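PDB 3RCY: mandelate racemase/muconate lactonizing enzyme-like protein, which belongs to the enolase superfamily and probably catalyses a magnesium-dependent reaction that begins by drawing a proton from beside a substrate carboxylate. Local coordinates for residues Asp8-Thr12 with Tyr23-Val27; Trp19-Tyr23 with Tyr380-His386; Leu26-Thr30 with Gly97-Cys102; Tyr313-Val317 with His343-Ile347. All coordinates share one frame; numbering follows the deposited sequence.

The four contacts share one side of the chain's centre and gather round strand 24-31 of the N-terminal domain. Contact 1 pairs that strand with 8-12, and contact 3 lays a helix against its continuation; their centres are about 10 Å apart, with Leu26 and Val27 common to both. Tyr23 passes from contact 1 into contact 2, where the loop after helix 372-376 packs against the hairpin. Contact 4, in the barrel domain, meets contact 1 through Trp24, its centre about 11 Å away. Contacts 2 and 4 come nearest the metal held by Glu235 and Glu261: the side chain of His386 lies about 10 Å from the magnesium ion and that of Ala314 about 12 Å.

Contact 1: residues Asp8-Thr12 with Tyr23-Val27; sequences DIIVT and YWILV
Ile10 and Leu26 sit opposite each other as a hydrogen-bonded pair of an antiparallel beta hairpin, each N-H given to the other's carbonyl; Ile10 N to Leu26 O is 2.9 Å. Nearer the turn, Thr12 and Trp24 repeat the exchange, with Trp24 N 2.8 Å from Thr12 O. In the alternating non-hydrogen-bonded pairs, Ile9 with Val27 and Val11 with Ile25, no N-H is spent across the gap and CA-H...O contacts take over, such as Val11 CA to Trp24 O at 3.4 Å.

The side chains divide between two faces. On the one with Ile9, Val11, Ile25 and Val27, contacts run diagonally: Ile9 CG2 lies alongside Ile25 CG2 at 4.1 Å, both chains pointing the same way. Val11 carries CG1 anti to its nitrogen (chi1 180°), which sets that methyl 3.8 Å from Tyr23 CB, beside the root of the tyrosine. On the other face, Thr12 CG2 crosses obliquely to Leu26 CD1, 3.9 Å away. Thr12 turns OG1 anti to its nitrogen (chi1 -174°), toward the carbonyl oxygens of Asn378 and Ala375, which compete for its one proton, so a buried hydroxyl is satisfied outside the hairpin. Trp24 likewise spends NE1 on Gly20 O, within the connecting loop, which helps to set how its indole is turned.

Around this two-stranded core, strand 36-41 bonds to the far edge of 24-31 and completes the three-stranded sheet of the N-terminal domain. Helix 48-63 covers the first face, with Ile55 against Ile9 and Ile25, while on the second helix 372-376 packs on Ile10 and His343 meets the ring of Trp24.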
loop_
_atom_site.group_PDB
_atom_site.type_symbol
_atom_site.label_atom_id
_atom_site.label_comp_id
_atom_site.label_asym_id
_atom_site.label_seq_id
_atom_site.Cartn_x
_atom_site.Cartn_y
_atom_site.Cartn_z
ATOM N N ASP A 8 16.477 -29.893 38.124
ATOM C CA ASP A 8 15.379 -30.222 39.015
ATOM C C ASP A 8 14.186 -29.356 38.640
ATOM O O ASP A 8 14.336 -28.155 38.388
ATOM C CB ASP A 8 15.774 -29.962 40.464
ATOM C CG ASP A 8 16.902 -30.853 40.916
ATOM O OD1 ASP A 8 16.642 -32.033 41.187
ATOM O OD2 ASP A 8 18.055 -30.383 40.985
ATOM N N ILE A 9 13.011 -29.971 38.585
ATOM C CA ILE A 9 11.780 -29.239 38.309
ATOM C C ILE A 9 10.899 -29.295 39.549
ATOM O O ILE A 9 10.673 -30.372 40.113
ATOM C CB ILE A 9 11.006 -29.829 37.101
ATOM C CG1 ILE A 9 11.904 -29.892 35.848
ATOM C CG2 ILE A 9 9.721 -29.011 36.842
ATOM C CD1 ILE A 9 11.364 -30.836 34.730
ATOM N N ILE A 10 10.409 -28.136 39.973
ATOM C CA ILE A 10 9.504 -28.065 41.110
ATOM C C ILE A 10 8.242 -27.326 40.703
ATOM O O ILE A 10 8.294 -26.159 40.310
ATOM C CB ILE A 10 10.154 -27.359 42.330
ATOM C CG1 ILE A 10 11.381 -28.137 42.822
ATOM C CG2 ILE A 10 9.133 -27.208 43.468
ATOM C CD1 ILE A 10 12.335 -27.284 43.653
ATOM N N VAL A 11 7.114 -28.020 40.779
ATOM C CA VAL A 11 5.823 -27.388 40.549
ATOM C C VAL A 11 5.217 -27.031 41.900
ATOM O O VAL A 11 5.029 -27.900 42.751
ATOM C CB VAL A 11 4.879 -28.298 39.740
ATOM C CG1 VAL A 11 3.525 -27.617 39.522
ATOM C CG2 VAL A 11 5.528 -28.659 38.400
ATOM N N THR A 12 4.932 -25.746 42.089
ATOM C CA THR A 12 4.464 -25.253 43.373
ATOM C C THR A 12 3.156 -24.482 43.245
ATOM O O THR A 12 2.965 -23.703 42.299
ATOM C CB THR A 12 5.577 -24.447 44.126
ATOM O OG1 THR A 12 5.123 -24.103 45.435
ATOM C CG2 THR A 12 5.995 -23.184 43.369
ATOM N N TYR A 23 -0.539 -22.832 39.660
ATOM C CA TYR A 23 0.783 -23.389 39.962
ATOM C C TYR A 23 1.859 -22.650 39.180
ATOM O O TYR A 23 1.581 -22.057 38.126
ATOM C CB TYR A 23 0.849 -24.904 39.650
ATOM C CG TYR A 23 0.457 -25.214 38.222
ATOM C CD1 TYR A 23 1.373 -25.050 37.179
ATOM C CD2 TYR A 23 -0.844 -25.637 37.907
ATOM C CE1 TYR A 23 1.016 -25.291 35.870
ATOM C CE2 TYR A 23 -1.209 -25.894 36.588
ATOM C CZ TYR A 23 -0.274 -25.713 35.573
ATOM O OH TYR A 23 -0.613 -25.947 34.252
ATOM N N TRP A 24 3.082 -22.699 39.701
ATOM C CA TRP A 24 4.250 -22.136 39.030
ATOM C C TRP A 24 5.249 -23.249 38.761
ATOM O O TRP A 24 5.437 -24.135 39.593
ATOM C CB TRP A 24 4.903 -21.046 39.888
ATOM C CG TRP A 24 3.979 -19.920 40.257
ATOM C CD1 TRP A 24 2.926 -19.442 39.525
ATOM C CD2 TRP A 24 4.036 -19.121 41.443
ATOM N NE1 TRP A 24 2.321 -18.400 40.188
ATOM C CE2 TRP A 24 2.982 -18.182 41.367
ATOM C CE3 TRP A 24 4.878 -19.105 42.561
ATOM C CZ2 TRP A 24 2.743 -17.237 42.370
ATOM C CZ3 TRP A 24 4.645 -18.158 43.557
ATOM C CH2 TRP A 24 3.582 -17.244 43.457
ATOM N N ILE A 25 5.876 -23.204 37.592
ATOM C CA ILE A 25 6.828 -24.237 37.196
ATOM C C ILE A 25 8.234 -23.679 37.339
ATOM O O ILE A 25 8.689 -22.890 36.509
ATOM C CB ILE A 25 6.586 -24.747 35.748
ATOM C CG1 ILE A 25 5.162 -25.310 35.608
ATOM C CG2 ILE A 25 7.622 -25.821 35.382
ATOM C CD1 ILE A 25 4.696 -25.485 34.151
ATOM N N LEU A 26 8.907 -24.087 38.409
ATOM C CA LEU A 26 10.267 -23.638 38.680
ATOM C C LEU A 26 11.267 -24.664 38.169
ATOM O O LEU A 26 11.033 -25.874 38.269
ATOM C CB LEU A 26 10.469 -23.413 40.186
ATOM C CG LEU A 26 9.415 -22.565 40.919
ATOM C CD1 LEU A 26 9.751 -22.497 42.400
ATOM C CD2 LEU A 26 9.299 -21.156 40.320
ATOM N N VAL A 27 12.372 -24.179 37.611
ATOM C CA VAL A 27 13.478 -25.054 37.216
ATOM C C VAL A 27 14.755 -24.633 37.937
ATOM O O VAL A 27 15.039 -23.445 38.085
ATOM C CB VAL A 27 13.688 -25.106 35.670
ATOM C CG1 VAL A 27 12.469 -25.710 34.990
ATOM C CG2 VAL A 27 13.999 -23.703 35.086
#

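Contact 2: residues Trp19-Tyr23 with Tyr380-His386; sequences WGGRY and YHGTGLH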
loop_
_atom_site.group_PDB
_atom_site.type_symbol
_atom_site.label_atom_id
_atom_site.label_comp_id
_atom_site.label_asym_id
_atom_site.label_seq_id
_atom_site.Cartn_x
_atom_site.Cartn_y
_atom_site.Cartn_z
ATOM N N TRP A 19 -3.259 -15.579 43.942
ATOM C CA TRP A 19 -2.893 -14.609 42.898
ATOM C C TRP A 19 -1.592 -15.018 42.219
ATOM O O TRP A 19 -0.593 -15.292 42.889
ATOM C CB TRP A 19 -2.760 -13.187 43.450
ATOM C CG TRP A 19 -3.924 -12.697 44.268
ATOM C CD1 TRP A 19 -3.861 -11.881 45.361
ATOM C CD2 TRP A 19 -5.320 -12.980 44.058
ATOM N NE1 TRP A 19 -5.122 -11.638 45.847
ATOM C CE2 TRP A 19 -6.038 -12.297 45.069
ATOM C CE3 TRP A 19 -6.033 -13.737 43.110
ATOM C CZ2 TRP A 19 -7.438 -12.357 45.171
ATOM C CZ3 TRP A 19 -7.428 -13.799 43.210
ATOM C CH2 TRP A 19 -8.115 -13.107 44.235
ATOM N N GLY A 20 -1.618 -15.055 40.890
ATOM C CA GLY A 20 -0.508 -15.579 40.114
ATOM C C GLY A 20 -0.791 -16.940 39.492
ATOM O O GLY A 20 0.078 -17.493 38.817
ATOM N N GLY A 21 -1.991 -17.482 39.715
ATOM C CA GLY A 21 -2.429 -18.716 39.042
ATOM C C GLY A 21 -2.381 -19.973 39.900
ATOM O O GLY A 21 -1.990 -19.924 41.067
ATOM N N ARG A 22 -2.769 -21.106 39.312
ATOM C CA ARG A 22 -2.905 -22.367 40.059
ATOM C C ARG A 22 -1.573 -22.992 40.484
ATOM O O ARG A 22 -1.494 -23.623 41.539
ATOM C CB ARG A 22 -3.729 -23.391 39.267
ATOM C CG ARG A 22 -5.230 -23.130 39.275
ATOM C CD ARG A 22 -5.989 -24.312 38.669
ATOM N NE ARG A 22 -7.439 -24.118 38.711
ATOM C CZ ARG A 22 -8.138 -23.416 37.819
ATOM N NH1 ARG A 22 -7.532 -22.819 36.793
ATOM N NH2 ARG A 22 -9.452 -23.304 37.959
ATOM N N TYR A 23 -0.539 -22.832 39.660
ATOM C CA TYR A 23 0.783 -23.389 39.962
ATOM C C TYR A 23 1.859 -22.650 39.180
ATOM O O TYR A 23 1.581 -22.057 38.126
ATOM C CB TYR A 23 0.849 -24.904 39.650
ATOM C CG TYR A 23 0.457 -25.214 38.222
ATOM C CD1 TYR A 23 1.373 -25.050 37.179
ATOM C CD2 TYR A 23 -0.844 -25.637 37.907
ATOM C CE1 TYR A 23 1.016 -25.291 35.870
ATOM C CE2 TYR A 23 -1.209 -25.894 36.588
ATOM C CZ TYR A 23 -0.274 -25.713 35.573
ATOM O OH TYR A 23 -0.613 -25.947 34.252
ATOM N N TYR A 380 1.455 -28.991 43.930
ATOM C CA TYR A 380 0.184 -28.789 43.264
ATOM C C TYR A 380 -0.539 -30.125 43.130
ATOM O O TYR A 380 -0.002 -31.064 42.550
ATOM C CB TYR A 380 0.364 -28.130 41.900
ATOM C CG TYR A 380 -0.930 -28.020 41.123
ATOM C CD1 TYR A 380 -1.963 -27.202 41.578
ATOM C CD2 TYR A 380 -1.122 -28.737 39.936
ATOM C CE1 TYR A 380 -3.154 -27.096 40.886
ATOM C CE2 TYR A 380 -2.316 -28.635 39.224
ATOM C CZ TYR A 380 -3.322 -27.807 39.702
ATOM O OH TYR A 380 -4.512 -27.685 39.025
ATOM N N HIS A 381 -1.757 -30.185 43.662
ATOM C CA HIS A 381 -2.554 -31.417 43.683
ATOM C C HIS A 381 -3.716 -31.461 42.686
ATOM O O HIS A 381 -4.265 -32.534 42.432
ATOM C CB HIS A 381 -3.089 -31.676 45.095
ATOM C CG HIS A 381 -2.033 -32.069 46.080
ATOM N ND1 HIS A 381 -1.101 -33.053 45.819
ATOM C CD2 HIS A 381 -1.769 -31.621 47.330
ATOM C CE1 HIS A 381 -0.304 -33.189 46.865
ATOM N NE2 HIS A 381 -0.692 -32.335 47.798
ATOM N N GLY A 382 -4.089 -30.307 42.134
ATOM C CA GLY A 382 -5.264 -30.200 41.261
ATOM C C GLY A 382 -5.133 -30.881 39.904
ATOM O O GLY A 382 -4.129 -31.542 39.618
ATOM N N THR A 383 -6.166 -30.723 39.076
ATOM C CA THR A 383 -6.217 -31.335 37.742
ATOM C C THR A 383 -6.375 -30.270 36.650
ATOM O O THR A 383 -6.519 -30.598 35.468
ATOM C CB THR A 383 -7.398 -32.334 37.618
ATOM O OG1 THR A 383 -8.626 -31.656 37.908
ATOM C CG2 THR A 383 -7.225 -33.521 38.565
ATOM N N GLY A 384 -6.354 -29.001 37.061
ATOM C CA GLY A 384 -6.547 -27.876 36.152
ATOM C C GLY A 384 -5.247 -27.319 35.598
ATOM O O GLY A 384 -4.155 -27.760 35.970
ATOM N N LEU A 385 -5.370 -26.351 34.698
ATOM C CA LEU A 385 -4.206 -25.680 34.135
ATOM C C LEU A 385 -3.978 -24.389 34.899
ATOM O O LEU A 385 -4.847 -23.971 35.681
ATOM C CB LEU A 385 -4.410 -25.417 32.639
ATOM C CG LEU A 385 -4.668 -26.681 31.803
ATOM C CD1 LEU A 385 -5.149 -26.327 30.415
ATOM C CD2 LEU A 385 -3.419 -27.541 31.729
ATOM N N HIS A 386 -2.814 -23.772 34.677
ATOM C CA HIS A 386 -2.411 -22.551 35.363
ATOM C C HIS A 386 -3.520 -21.490 35.282
ATOM O O HIS A 386 -3.887 -20.890 36.297
ATOM C CB HIS A 386 -1.079 -22.052 34.784
ATOM C CG HIS A 386 -0.791 -20.609 35.060
ATOM N ND1 HIS A 386 -0.291 -20.164 36.265
ATOM C CD2 HIS A 386 -0.923 -19.510 34.279
ATOM C CE1 HIS A 386 -0.126 -18.854 36.214
ATOM N NE2 HIS A 386 -0.513 -18.431 35.023
#
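Tyr23 lowers CD2 over the centre of the Tyr380 ring, 3.6 Å from Tyr380 CE2, with the two planes 48° apart. The peptide nitrogen of Gly382 covers the opposite face, so the Tyr380 ring is sandwiched between Tyr23 and a peptide of its own loop. Tyr23 is covered in turn by His386, whose CB makes a CH-pi contact on its face, offset toward the rim. His386 CG stands anti to the backbone N (chi1 161°), swinging the imidazole toward the hairpin loop, where ND1 donates to Tyr23 O at 3.2 Å and CE1 comes 3.6 Å from Gly21 CA, where a beta carbon would run into the imidazole. With an alanine in place of Tyr380, a gap would probably open under CD2 of Tyr23 and Gly384 N would lose its weak bond to the phenolic oxygen.

The other side is looser. Arg22 N still bonds to His386 O, on a lone pair, at 3.2 Å, but the exposed side chain runs out extended, holding Leu385 O by NH1 at 3.1 Å; its ion pair with Glu388 is long and weak. Thr383 O is bonded to Arg61 of the second subunit. Pro48 of helix 48-63 and Val11 of strand 4-12 touch both tyrosines, joining the loop after helix 372-376 to the N-terminal domain.

Contact 3: residues Leu26-Thr30 with Gly97-Cys102; sequences LVKLT and GLEIAC
Leu29 packs on Ala101 and Leu98 where helix 89-110 lies across the three-stranded sheet of the N-terminal domain, the alpha+beta capping domain of the enolase superfamily. The segment axes approach to 8.0 Å at an angle of 45°. The side chains that meet are apolar, though two methyls also rest on helix carbonyls: alternate strand residues Val27 and Leu29 face the helix and meet Gly97 and Leu98 and, one turn on, Ala101 and Cys102.

Leu29 loses the most surface. Its CG sits 3.7 Å from Ala101 CB, a small residue that lets the strand come close, and CD1 reaches past that methyl to Leu98 O at 3.5 Å and on toward Cys102 SG. CG anti to the carbonyl carbon (chi1 -64°) carries the branch to Ala101, and CD2 turns to Leu98. The two leucines cross at about a right angle, CD2 of Leu29 being 3.9 Å from CD2 of Leu98; the latter methyl thus wedges between the strand side chains, as it also lies 4.1 Å from Val27 CB. Cutting Leu29 back to an alanine would probably open a gap beneath Ala101 and Cys102 and free Leu98 CD2 to shift.

Phe59, of helix 48-63, backs Leu29, and Val58 and Met63 back Leu98; Lys28 points the other way, to a salt bridge with Glu372. Val27 brings CG2 to within 3.3 Å of Gly97 O, the carbonyl that also accepts the helical bond from Ala101 N.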
loop_
_atom_site.group_PDB
_atom_site.type_symbol
_atom_site.label_atom_id
_atom_site.label_comp_id
_atom_site.label_asym_id
_atom_site.label_seq_id
_atom_site.Cartn_x
_atom_site.Cartn_y
_atom_site.Cartn_z
ATOM N N LEU A 26 8.907 -24.087 38.409
ATOM C CA LEU A 26 10.267 -23.638 38.680
ATOM C C LEU A 26 11.267 -24.664 38.169
ATOM O O LEU A 26 11.033 -25.874 38.269
ATOM C CB LEU A 26 10.469 -23.413 40.186
ATOM C CG LEU A 26 9.415 -22.565 40.919
ATOM C CD1 LEU A 26 9.751 -22.497 42.400
ATOM C CD2 LEU A 26 9.299 -21.156 40.320
ATOM N N VAL A 27 12.372 -24.179 37.611
ATOM C CA VAL A 27 13.478 -25.054 37.216
ATOM C C VAL A 27 14.755 -24.633 37.937
ATOM O O VAL A 27 15.039 -23.445 38.085
ATOM C CB VAL A 27 13.688 -25.106 35.670
ATOM C CG1 VAL A 27 12.469 -25.710 34.990
ATOM C CG2 VAL A 27 13.999 -23.703 35.086
ATOM N N LYS A 28 15.513 -25.617 38.395
ATOM C CA LYS A 28 16.767 -25.363 39.073
ATOM C C LYS A 28 17.844 -26.110 38.296
ATOM O O LYS A 28 17.774 -27.332 38.139
ATOM C CB LYS A 28 16.675 -25.854 40.525
ATOM C CG LYS A 28 17.963 -25.783 41.349
ATOM C CD LYS A 28 17.847 -26.768 42.529
ATOM C CE LYS A 28 19.059 -26.777 43.432
ATOM N NZ LYS A 28 18.761 -27.614 44.642
ATOM N N LEU A 29 18.815 -25.365 37.781
ATOM C CA LEU A 29 19.931 -25.950 37.056
ATOM C C LEU A 29 21.189 -25.894 37.906
ATOM O O LEU A 29 21.396 -24.944 38.659
ATOM C CB LEU A 29 20.173 -25.225 35.725
ATOM C CG LEU A 29 19.069 -25.276 34.666
ATOM C CD1 LEU A 29 19.526 -24.589 33.388
ATOM C CD2 LEU A 29 18.658 -26.708 34.378
ATOM N N THR A 30 22.019 -26.921 37.781
ATOM C CA THR A 30 23.301 -26.959 38.464
ATOM C C THR A 30 24.389 -27.257 37.441
ATOM O O THR A 30 24.222 -28.141 36.588
ATOM C CB THR A 30 23.327 -28.032 39.583
ATOM O OG1 THR A 30 22.166 -27.894 40.413
ATOM C CG2 THR A 30 24.591 -27.899 40.450
ATOM N N GLY A 97 12.323 -20.915 30.689
ATOM C CA GLY A 97 12.622 -21.122 32.098
ATOM C C GLY A 97 14.049 -21.583 32.316
ATOM O O GLY A 97 14.722 -21.112 33.228
ATOM N N LEU A 98 14.507 -22.493 31.460
ATOM C CA LEU A 98 15.873 -23.016 31.529
ATOM C C LEU A 98 16.899 -21.920 31.198
ATOM O O LEU A 98 17.970 -21.853 31.811
ATOM C CB LEU A 98 16.023 -24.212 30.585
ATOM C CG LEU A 98 15.089 -25.408 30.863
ATOM C CD1 LEU A 98 15.010 -26.360 29.667
ATOM C CD2 LEU A 98 15.516 -26.158 32.122
ATOM N N GLU A 99 16.554 -21.061 30.237
ATOM C CA GLU A 99 17.418 -19.937 29.838
ATOM C C GLU A 99 17.569 -18.916 30.975
ATOM O O GLU A 99 18.661 -18.382 31.209
ATOM C CB GLU A 99 16.877 -19.275 28.553
ATOM C CG GLU A 99 17.806 -18.237 27.914
ATOM C CD GLU A 99 17.470 -16.782 28.257
ATOM O OE1 GLU A 99 16.782 -16.529 29.277
ATOM O OE2 GLU A 99 17.934 -15.869 27.508
ATOM N N ILE A 100 16.474 -18.653 31.686
ATOM C CA ILE A 100 16.516 -17.756 32.846
ATOM C C ILE A 100 17.457 -18.310 33.931
ATOM O O ILE A 100 18.237 -17.556 34.526
ATOM C CB ILE A 100 15.098 -17.472 33.413
ATOM C CG1 ILE A 100 14.294 -16.615 32.420
ATOM C CG2 ILE A 100 15.182 -16.762 34.776
ATOM C CD1 ILE A 100 12.761 -16.666 32.622
ATOM N N ALA A 101 17.394 -19.625 34.169
ATOM C CA ALA A 101 18.320 -20.291 35.097
ATOM C C ALA A 101 19.778 -20.159 34.644
ATOM O O ALA A 101 20.677 -20.028 35.478
ATOM C CB ALA A 101 17.941 -21.769 35.276
ATOM N N CYS A 102 20.013 -20.199 33.330
ATOM C CA CYS A 102 21.361 -19.989 32.778
ATOM C C CYS A 102 21.888 -18.598 33.119
ATOM O O CYS A 102 23.067 -18.449 33.485
ATOM C CB CYS A 102 21.399 -20.209 31.261
ATOM S SG CYS A 102 21.139 -21.923 30.731
#

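Contact 4: residues Tyr313-Val317 with His343-Ile347; sequences YAGPV and HDALI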
loop_
_atom_site.group_PDB
_atom_site.type_symbol
_atom_site.label_atom_id
_atom_site.label_comp_id
_atom_site.label_asym_id
_atom_site.label_seq_id
_atom_site.Cartn_x
_atom_site.Cartn_y
_atom_site.Cartn_z
ATOM N N TYR A 313 1.959 -12.935 35.419
ATOM C CA TYR A 313 0.924 -13.620 36.180
ATOM C C TYR A 313 1.465 -14.989 36.534
ATOM O O TYR A 313 1.001 -16.012 36.035
ATOM C CB TYR A 313 -0.437 -13.691 35.462
ATOM C CG TYR A 313 -1.547 -13.879 36.470
ATOM C CD1 TYR A 313 -1.884 -12.846 37.349
ATOM C CD2 TYR A 313 -2.213 -15.102 36.598
ATOM C CE1 TYR A 313 -2.876 -13.009 38.309
ATOM C CE2 TYR A 313 -3.218 -15.278 37.558
ATOM C CZ TYR A 313 -3.539 -14.226 38.409
ATOM O OH TYR A 313 -4.514 -14.375 39.373
ATOM N N ALA A 314 2.473 -14.975 37.398
ATOM C CA ALA A 314 3.263 -16.150 37.715
ATOM C C ALA A 314 4.085 -15.836 38.963
ATOM O O ALA A 314 3.784 -14.880 39.682
ATOM C CB ALA A 314 4.163 -16.508 36.537
ATOM N N GLY A 315 5.123 -16.627 39.215
ATOM C CA GLY A 315 5.889 -16.505 40.454
ATOM C C GLY A 315 6.978 -15.448 40.432
ATOM O O GLY A 315 7.190 -14.776 39.412
ATOM N N PRO A 316 7.677 -15.293 41.570
ATOM C CA PRO A 316 8.678 -14.249 41.772
ATOM C C PRO A 316 9.999 -14.509 41.042
ATOM O O PRO A 316 10.832 -13.606 40.945
ATOM C CB PRO A 316 8.902 -14.283 43.286
ATOM C CG PRO A 316 8.598 -15.707 43.669
ATOM C CD PRO A 316 7.452 -16.088 42.793
ATOM N N VAL A 317 10.198 -15.734 40.564
ATOM C CA VAL A 317 11.404 -16.071 39.805
ATOM C C VAL A 317 11.310 -15.470 38.406
ATOM O O VAL A 317 12.239 -14.801 37.952
ATOM C CB VAL A 317 11.663 -17.611 39.738
ATOM C CG1 VAL A 317 12.814 -17.925 38.784
ATOM C CG2 VAL A 317 11.977 -18.164 41.130
ATOM N N HIS A 343 4.595 -15.049 47.254
ATOM C CA HIS A 343 5.568 -14.451 46.322
ATOM C C HIS A 343 6.818 -13.982 47.064
ATOM O O HIS A 343 7.943 -14.315 46.677
ATOM C CB HIS A 343 4.978 -13.235 45.592
ATOM C CG HIS A 343 4.214 -13.565 44.346
ATOM N ND1 HIS A 343 2.851 -13.771 44.343
ATOM C CD2 HIS A 343 4.614 -13.669 43.054
ATOM C CE1 HIS A 343 2.446 -14.006 43.107
ATOM N NE2 HIS A 343 3.495 -13.953 42.306
ATOM N N ASP A 344 6.613 -13.192 48.118
ATOM C CA ASP A 344 7.730 -12.611 48.869
ATOM C C ASP A 344 8.575 -13.679 49.561
ATOM O O ASP A 344 9.806 -13.657 49.474
ATOM C CB ASP A 344 7.228 -11.576 49.884
ATOM C CG ASP A 344 8.349 -10.708 50.429
ATOM O OD1 ASP A 344 8.846 -9.822 49.699
ATOM O OD2 ASP A 344 8.734 -10.909 51.595
ATOM N N ALA A 345 7.911 -14.631 50.217
ATOM C CA ALA A 345 8.601 -15.688 50.956
ATOM C C ALA A 345 9.399 -16.632 50.053
ATOM O O ALA A 345 10.474 -17.109 50.437
ATOM C CB ALA A 345 7.608 -16.477 51.825
ATOM N N LEU A 346 8.878 -16.899 48.855
ATOM C CA LEU A 346 9.538 -17.813 47.912
ATOM C C LEU A 346 10.924 -17.326 47.477
ATOM O O LEU A 346 11.818 -18.135 47.224
ATOM C CB LEU A 346 8.653 -18.067 46.689
ATOM C CG LEU A 346 9.085 -19.171 45.719
ATOM C CD1 LEU A 346 9.343 -20.513 46.437
ATOM C CD2 LEU A 346 8.047 -19.336 44.609
ATOM N N ILE A 347 11.105 -16.011 47.388
ATOM C CA ILE A 347 12.439 -15.465 47.131
ATOM C C ILE A 347 13.036 -14.737 48.342
ATOM O O ILE A 347 13.972 -13.944 48.198
ATOM C CB ILE A 347 12.501 -14.590 45.850
ATOM C CG1 ILE A 347 11.558 -13.374 45.953
ATOM C CG2 ILE A 347 12.246 -15.465 44.600
ATOM C CD1 ILE A 347 11.832 -12.277 44.900
#
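Pro316 fits into the bend between His343 and Ile347 and buries more surface here than any other residue of the two segments. Starting from the root, CB lies 3.8 Å from Ile347 CG2 and close to the carbonyl oxygen of His343. One atom further, CG comes nearest to that same oxygen, 3.4 Å from His343 O, while touching Ile347 CG2 again and, on the Leu346 side, Leu346 CB at 3.8 Å. Pro316 CD, which closes the ring back onto the nitrogen, meets His343 CD2 at 3.7 Å and Leu346 CD2 at 3.8 Å. The proline and Ile347 slide past each other in opposite directions, whereas Leu346 crosses it at about a right angle.

A single strong polar link runs beside this packing. His343 NE2 donates to Ala314 O over 2.8 Å, N-H...O 160°, with the oxygen at the ring's edge and in its plane, though the nitrogen is tilted from the carbonyl plane. With CG anti to the carbonyl carbon (chi1 -86°), the imidazole leaves its helix and reaches to Ala314; Thr340 OG1 holds ND1 as well, and the two bonds together fix the ring's rotation. Gly315 occupies the N-cap position, so Pro316 opens the helix, where a residue without an N-H costs no helical bond. Gly315 N itself is taken by Glu40.

This is a junction of the enolase-like barrel with the N-terminal domain: the start of helix 316-327 meets the short helix 341-346, and Trp24 of strand 24-31 covers Pro316 and Leu346, while helix 372-376 touches Leu346 through Ala375.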